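Local coordinates for ketosynthase (PDB 6KXD), which probably extends acyl chains in polyketide synthesis, condensing an acyl-ACP with malonyl-ACP to give a 3-oxoacyl-ACP with release of carbon dioxide, at residues E294-S299 and D384-Q389; A255-Y260 and L402-Y407. All coordinates share one frame; numbering follows the deposited sequence.

Contacts 1 and 2 lie side by side in one mixed sheet, their centres about 10 Å apart. Across it the strands run 297-299, 387-394, 398-405 and 255-264; contact 1 joins the first two in parallel, contact 2 the last two antiparallel. Consecutive strands 387-394 and 398-405 stitch them together, probably through Val388 N to Leu404 O and Thr406 N to Arg386 O. Along the chain contact 1 is nested inside the loop that contact 2 closes. Helix 341-355 packs against one face of both and helix 274-288 against the other, the layering expected of a thiolase-fold ketosynthase, so that the last strand of the chain is sandwiched between helices.

Contact 1 (E294-S299 and D384-Q389); sequences EIDFIS and DVRIVQ
Asp296 and the backbone of Arg386 and Ile387 make the main polar grip between 294-299 and 384-389. One carboxylate oxygen takes two amides: Arg386 N reaches Asp296 OD2 at 2.6 Å from above the carboxylate plane, and Ile387 N reaches the same OD2 at 2.9 Å on its anti side. The other oxygen, Asp296 OD1, forms a longer salt bridge to Arg386 NH2 (3.5 Å), lying at the edge of the guanidinium. With CG anti to its carbonyl carbon (chi1 -65°), Asp296 keeps the carboxylate over the turn before the second strand. The two amides and the guanidinium together probably help Asp296 to stay ionised; Arg386 also pairs with Asp384, by charge alone.

Backbone bonds continue the pairing. Asp296 N gives its hydrogen to Ile387 O, Gln389 N to Phe297 O, and Ser299 N to Gln389 O at a short 2.6 Å. Ile298 and Gln389 form a parallel bridge, placing strand 297-299 beside 387-389 in the C-terminal half of the thiolase fold; on its other flank the Ile298 backbone bonds to that of Arg326 and Val328.

Apolar packing divides between the two faces of the sheet. On one, Val388 CG1 stands over the Phe297 ring, 3.6 Å from the centroid in a CH-pi contact, while Val388 CG2 approaches Phe297 CE1 at 3.4 Å. Helix 341-355 packs on this face, with Cys349 and Ile353 against Val388 and Ala352 against Phe297. On the other, Ile298 and Gln389 run alongside, pointing the same way, and Gln389 NE2 lies 3.9 Å from Ile298 CG2. That buried amide is held from outside the two segments, OE1 by Tyr320 and NE2 by Asn391. Ile295 CD1 meets Ile387 CG2 tightly at 3.4 Å, the two side chains crossing at about a right angle.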
loop_
_atom_site.group_PDB
_atom_site.type_symbol
_atom_site.label_atom_id
_atom_site.label_comp_id
_atom_site.label_asym_id
_atom_site.label_seq_id
_atom_site.Cartn_x
_atom_site.Cartn_y
_atom_site.Cartn_z
ATOM N N GLU A 294 13.086 23.730 -15.485
ATOM C CA GLU A 294 12.069 24.458 -14.728
ATOM C C GLU A 294 12.031 23.981 -13.274
ATOM O O GLU A 294 11.301 24.541 -12.469
ATOM C CB GLU A 294 10.668 24.290 -15.321
ATOM C CG GLU A 294 10.558 24.523 -16.815
ATOM C CD GLU A 294 9.123 24.414 -17.297
ATOM O OE1 GLU A 294 8.288 25.189 -16.809
ATOM O OE2 GLU A 294 8.828 23.522 -18.114
ATOM N N ILE A 295 12.805 22.945 -12.932
ATOM C CA ILE A 295 12.816 22.428 -11.557
ATOM C C ILE A 295 13.730 23.303 -10.686
ATOM O O ILE A 295 14.926 23.435 -10.931
ATOM C CB ILE A 295 13.225 20.946 -11.514
ATOM C CG1 ILE A 295 12.234 20.060 -12.284
ATOM C CG2 ILE A 295 13.431 20.515 -10.064
ATOM C CD1 ILE A 295 10.807 20.093 -11.779
ATOM N N ASP A 296 13.148 23.872 -9.626
ATOM C CA ASP A 296 13.850 24.784 -8.739
ATOM C C ASP A 296 14.705 24.014 -7.745
ATOM O O ASP A 296 15.820 24.407 -7.486
ATOM C CB ASP A 296 12.857 25.748 -8.099
ATOM C CG ASP A 296 12.273 26.612 -9.199
ATOM O OD1 ASP A 296 13.086 27.113 -10.015
ATOM O OD2 ASP A 296 11.035 26.683 -9.309
ATOM N N PHE A 297 14.177 22.926 -7.174
ATOM C CA PHE A 297 15.009 22.013 -6.407
ATOM C C PHE A 297 14.346 20.624 -6.373
ATOM O O PHE A 297 13.174 20.465 -6.664
ATOM C CB PHE A 297 15.335 22.555 -5.004
ATOM C CG PHE A 297 14.236 22.469 -3.976
ATOM C CD1 PHE A 297 13.240 23.428 -3.926
ATOM C CD2 PHE A 297 14.164 21.396 -3.100
ATOM C CE1 PHE A 297 12.224 23.343 -2.989
ATOM C CE2 PHE A 297 13.133 21.293 -2.178
ATOM C CZ PHE A 297 12.182 22.284 -2.104
ATOM N N ILE A 298 15.176 19.640 -6.063
ATOM C CA ILE A 298 14.775 18.288 -5.808
ATOM C C ILE A 298 14.811 18.099 -4.307
ATOM O O ILE A 298 15.835 18.398 -3.662
ATOM C CB ILE A 298 15.716 17.309 -6.525
ATOM C CG1 ILE A 298 15.708 17.555 -8.030
ATOM C CG2 ILE A 298 15.381 15.867 -6.140
ATOM C CD1 ILE A 298 16.893 16.979 -8.777
ATOM N N SER A 299 13.691 17.624 -3.755
ATOM C CA SER A 299 13.648 17.017 -2.443
ATOM C C SER A 299 14.008 15.535 -2.630
ATOM O O SER A 299 13.206 14.735 -3.166
ATOM C CB SER A 299 12.285 17.171 -1.795
ATOM O OG SER A 299 12.190 16.356 -0.632
ATOM N N ASP A 384 12.945 31.753 -5.485
ATOM C CA ASP A 384 11.718 31.832 -6.219
ATOM C C ASP A 384 11.365 30.402 -6.645
ATOM O O ASP A 384 11.494 30.025 -7.812
ATOM C CB ASP A 384 11.841 32.795 -7.398
ATOM C CG ASP A 384 10.617 32.771 -8.297
ATOM O OD1 ASP A 384 9.498 32.865 -7.757
ATOM O OD2 ASP A 384 10.798 32.612 -9.520
ATOM N N VAL A 385 10.959 29.603 -5.663
ATOM C CA VAL A 385 10.653 28.189 -5.893
ATOM C C VAL A 385 9.243 28.094 -6.476
ATOM O O VAL A 385 8.249 28.359 -5.813
ATOM C CB VAL A 385 10.826 27.380 -4.600
ATOM C CG1 VAL A 385 12.204 27.574 -3.995
ATOM C CG2 VAL A 385 9.779 27.726 -3.579
ATOM N N ARG A 386 9.172 27.732 -7.756
ATOM C CA ARG A 386 7.911 27.611 -8.464
ATOM C C ARG A 386 7.552 26.122 -8.675
ATOM O O ARG A 386 6.385 25.799 -8.676
ATOM C CB ARG A 386 7.962 28.375 -9.795
ATOM C CG ARG A 386 8.152 29.886 -9.673
ATOM C CD ARG A 386 8.795 30.478 -10.924
ATOM N NE ARG A 386 10.173 30.007 -11.131
ATOM C CZ ARG A 386 10.835 30.037 -12.291
ATOM N NH1 ARG A 386 10.302 30.632 -13.346
ATOM N NH2 ARG A 386 12.023 29.461 -12.399
ATOM N N ILE A 387 8.555 25.258 -8.895
ATOM C CA ILE A 387 8.336 23.853 -9.258
ATOM C C ILE A 387 9.361 23.010 -8.501
ATOM O O ILE A 387 10.560 23.324 -8.495
ATOM C CB ILE A 387 8.403 23.657 -10.790
ATOM C CG1 ILE A 387 7.410 24.580 -11.512
ATOM C CG2 ILE A 387 8.193 22.190 -11.167
ATOM C CD1 ILE A 387 7.356 24.398 -13.015
ATOM N N VAL A 388 8.878 21.952 -7.833
ATOM C CA VAL A 388 9.718 21.147 -6.987
ATOM C C VAL A 388 9.459 19.663 -7.288
ATOM O O VAL A 388 8.351 19.266 -7.556
ATOM C CB VAL A 388 9.496 21.461 -5.501
ATOM C CG1 VAL A 388 10.417 20.641 -4.618
ATOM C CG2 VAL A 388 9.646 22.942 -5.200
ATOM N N GLN A 389 10.546 18.898 -7.320
ATOM C CA GLN A 389 10.519 17.447 -7.457
ATOM C C GLN A 389 10.760 16.823 -6.077
ATOM O O GLN A 389 11.661 17.178 -5.343
ATOM C CB GLN A 389 11.531 17.017 -8.513
ATOM C CG GLN A 389 11.782 15.523 -8.559
ATOM C CD GLN A 389 12.844 15.218 -9.588
ATOM O OE1 GLN A 389 12.886 15.826 -10.651
ATOM N NE2 GLN A 389 13.709 14.276 -9.282
#

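Contact 2 (A255-Y260 and L402-Y407); sequences AEVLGY and LILGTY
Leu258 turns CG anti to its own carbonyl carbon (chi1 -57°), and this lays the isobutyl group across the backbone of Gly405, with Leu258 CG 3.7 Å from Gly405 N and Leu258 CD1 3.8 Å from Gly405 CA. Gly405 is what permits so close an approach, since a CB at that position would collide with Leu258 CD1. Leu258 CD1 also touches Ile403 CG2 at 4.0 Å. With an alanine here, Gly405 and the Ile403 methyl would probably lose their cover, and a gap would be likely to open between the strand and Val290 and Ala288, which pack on Leu258 from beyond.

On the face that carries Val257 and Leu404, these two lie side by side, pointing the same way, with Leu404 CD2 3.9 Å from Val257 CG2. Leu402 crosses Val257 at about a right angle, and its CD1 also nears the Tyr260 CB. Helices 341-355 and 172-185 close over this side: Leu404 meets Cys349 and Ile353, and Val257 meets Leu181. From the other face Glu256 reaches out to a salt bridge with Arg9, while on the Val257 side the Tyr260 hydroxyl is bonded to Asp182; Tyr260 itself packs on Leu191 of the neighbouring subunit.

The backbone first pairs regularly, Glu256 and Gly405 exchanging two hydrogen bonds, with Glu256 N to Gly405 O a short 2.7 Å. Then the register slips by one residue. Ile403 O accepts from both Leu258 N (2.9 Å) and Gly259 N (3.2 Å), while Gly259 O takes Ile403 N in return. Two successive residues facing one across antiparallel strands make a classic beta bulge, here set where strand 255-264 joins the C-terminal strand 398-405 in the thiolase-fold sheet.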
loop_
_atom_site.group_PDB
_atom_site.type_symbol
_atom_site.label_atom_id
_atom_site.label_comp_id
_atom_site.label_asym_id
_atom_site.label_seq_id
_atom_site.Cartn_x
_atom_site.Cartn_y
_atom_site.Cartn_z
ATOM N N ALA A 255 -0.366 24.760 -3.145
ATOM C CA ALA A 255 0.391 24.482 -4.359
ATOM C C ALA A 255 -0.453 23.597 -5.289
ATOM O O ALA A 255 -1.577 23.232 -4.982
ATOM C CB ALA A 255 1.722 23.852 -4.004
ATOM N N GLU A 256 0.059 23.362 -6.492
ATOM C CA GLU A 256 -0.608 22.546 -7.458
ATOM C C GLU A 256 0.165 21.222 -7.539
ATOM O O GLU A 256 1.396 21.203 -7.411
ATOM C CB GLU A 256 -0.684 23.262 -8.806
ATOM C CG GLU A 256 -1.631 22.584 -9.771
ATOM C CD GLU A 256 -1.739 23.203 -11.151
ATOM O OE1 GLU A 256 -1.206 24.306 -11.348
ATOM O OE2 GLU A 256 -2.364 22.563 -12.026
ATOM N N VAL A 257 -0.567 20.116 -7.714
ATOM C CA VAL A 257 0.041 18.831 -8.061
ATOM C C VAL A 257 0.097 18.729 -9.586
ATOM O O VAL A 257 -0.945 18.671 -10.252
ATOM C CB VAL A 257 -0.743 17.635 -7.476
ATOM C CG1 VAL A 257 0.044 16.365 -7.721
ATOM C CG2 VAL A 257 -1.047 17.787 -5.994
ATOM N N LEU A 258 1.313 18.676 -10.141
ATOM C CA LEU A 258 1.500 18.712 -11.574
ATOM C C LEU A 258 1.548 17.299 -12.151
ATOM O O LEU A 258 1.010 17.044 -13.233
ATOM C CB LEU A 258 2.803 19.436 -11.900
ATOM C CG LEU A 258 2.900 20.857 -11.353
ATOM C CD1 LEU A 258 4.153 21.529 -11.888
ATOM C CD2 LEU A 258 1.670 21.648 -11.705
ATOM N N GLY A 259 2.229 16.396 -11.442
ATOM C CA GLY A 259 2.366 15.040 -11.927
ATOM C C GLY A 259 3.205 14.181 -11.002
ATOM O O GLY A 259 3.807 14.653 -10.053
ATOM N N TYR A 260 3.264 12.902 -11.346
ATOM C CA TYR A 260 4.189 12.009 -10.719
ATOM C C TYR A 260 4.584 10.915 -11.702
ATOM O O TYR A 260 3.994 10.757 -12.809
ATOM C CB TYR A 260 3.597 11.476 -9.407
ATOM C CG TYR A 260 2.613 10.340 -9.511
ATOM C CD1 TYR A 260 1.350 10.558 -10.046
ATOM C CD2 TYR A 260 2.887 9.081 -8.982
ATOM C CE1 TYR A 260 0.400 9.556 -10.096
ATOM C CE2 TYR A 260 1.933 8.071 -9.003
ATOM C CZ TYR A 260 0.695 8.307 -9.572
ATOM O OH TYR A 260 -0.301 7.409 -9.658
ATOM N N LEU A 402 7.295 12.892 -7.352
ATOM C CA LEU A 402 6.189 13.787 -7.380
ATOM C C LEU A 402 6.685 15.191 -7.735
ATOM O O LEU A 402 7.723 15.600 -7.220
ATOM C CB LEU A 402 5.563 13.771 -5.991
ATOM C CG LEU A 402 4.472 14.794 -5.703
ATOM C CD1 LEU A 402 3.192 14.416 -6.420
ATOM C CD2 LEU A 402 4.245 14.915 -4.200
ATOM N N ILE A 403 5.927 15.852 -8.606
ATOM C CA ILE A 403 6.208 17.214 -9.056
ATOM C C ILE A 403 5.035 18.086 -8.638
ATOM O O ILE A 403 3.886 17.856 -9.070
ATOM C CB ILE A 403 6.444 17.318 -10.571
ATOM C CG1 ILE A 403 7.416 16.282 -11.144
ATOM C CG2 ILE A 403 6.869 18.737 -10.919
ATOM C CD1 ILE A 403 8.825 16.334 -10.628
ATOM N N LEU A 404 5.364 19.086 -7.805
ATOM C CA LEU A 404 4.485 20.136 -7.374
ATOM C C LEU A 404 4.915 21.463 -8.016
ATOM O O LEU A 404 6.078 21.628 -8.377
ATOM C CB LEU A 404 4.572 20.221 -5.850
ATOM C CG LEU A 404 4.164 18.959 -5.085
ATOM C CD1 LEU A 404 4.312 19.164 -3.597
ATOM C CD2 LEU A 404 2.739 18.571 -5.418
ATOM N N GLY A 405 3.952 22.379 -8.137
ATOM C CA GLY A 405 4.111 23.684 -8.749
ATOM C C GLY A 405 3.337 24.753 -8.004
ATOM O O GLY A 405 2.417 24.444 -7.232
ATOM N N THR A 406 3.713 26.025 -8.218
ATOM C CA THR A 406 2.960 27.133 -7.623
ATOM C C THR A 406 1.605 27.175 -8.322
ATOM O O THR A 406 1.550 26.948 -9.520
ATOM C CB THR A 406 3.688 28.484 -7.738
ATOM O OG1 THR A 406 5.006 28.347 -7.209
ATOM C CG2 THR A 406 2.974 29.594 -6.992
ATOM N N TYR A 407 0.536 27.483 -7.591
ATOM C CA TYR A 407 -0.745 27.539 -8.231
ATOM C C TYR A 407 -0.769 28.734 -9.189
ATOM O O TYR A 407 -0.557 29.848 -8.736
ATOM C CB TYR A 407 -1.885 27.627 -7.216
ATOM C CG TYR A 407 -3.187 28.007 -7.872
ATOM C CD1 TYR A 407 -3.551 27.444 -9.087
ATOM C CD2 TYR A 407 -4.026 28.962 -7.318
ATOM C CE1 TYR A 407 -4.722 27.806 -9.728
ATOM C CE2 TYR A 407 -5.207 29.325 -7.946
ATOM C CZ TYR A 407 -5.556 28.745 -9.155
ATOM O OH TYR A 407 -6.708 29.077 -9.804
#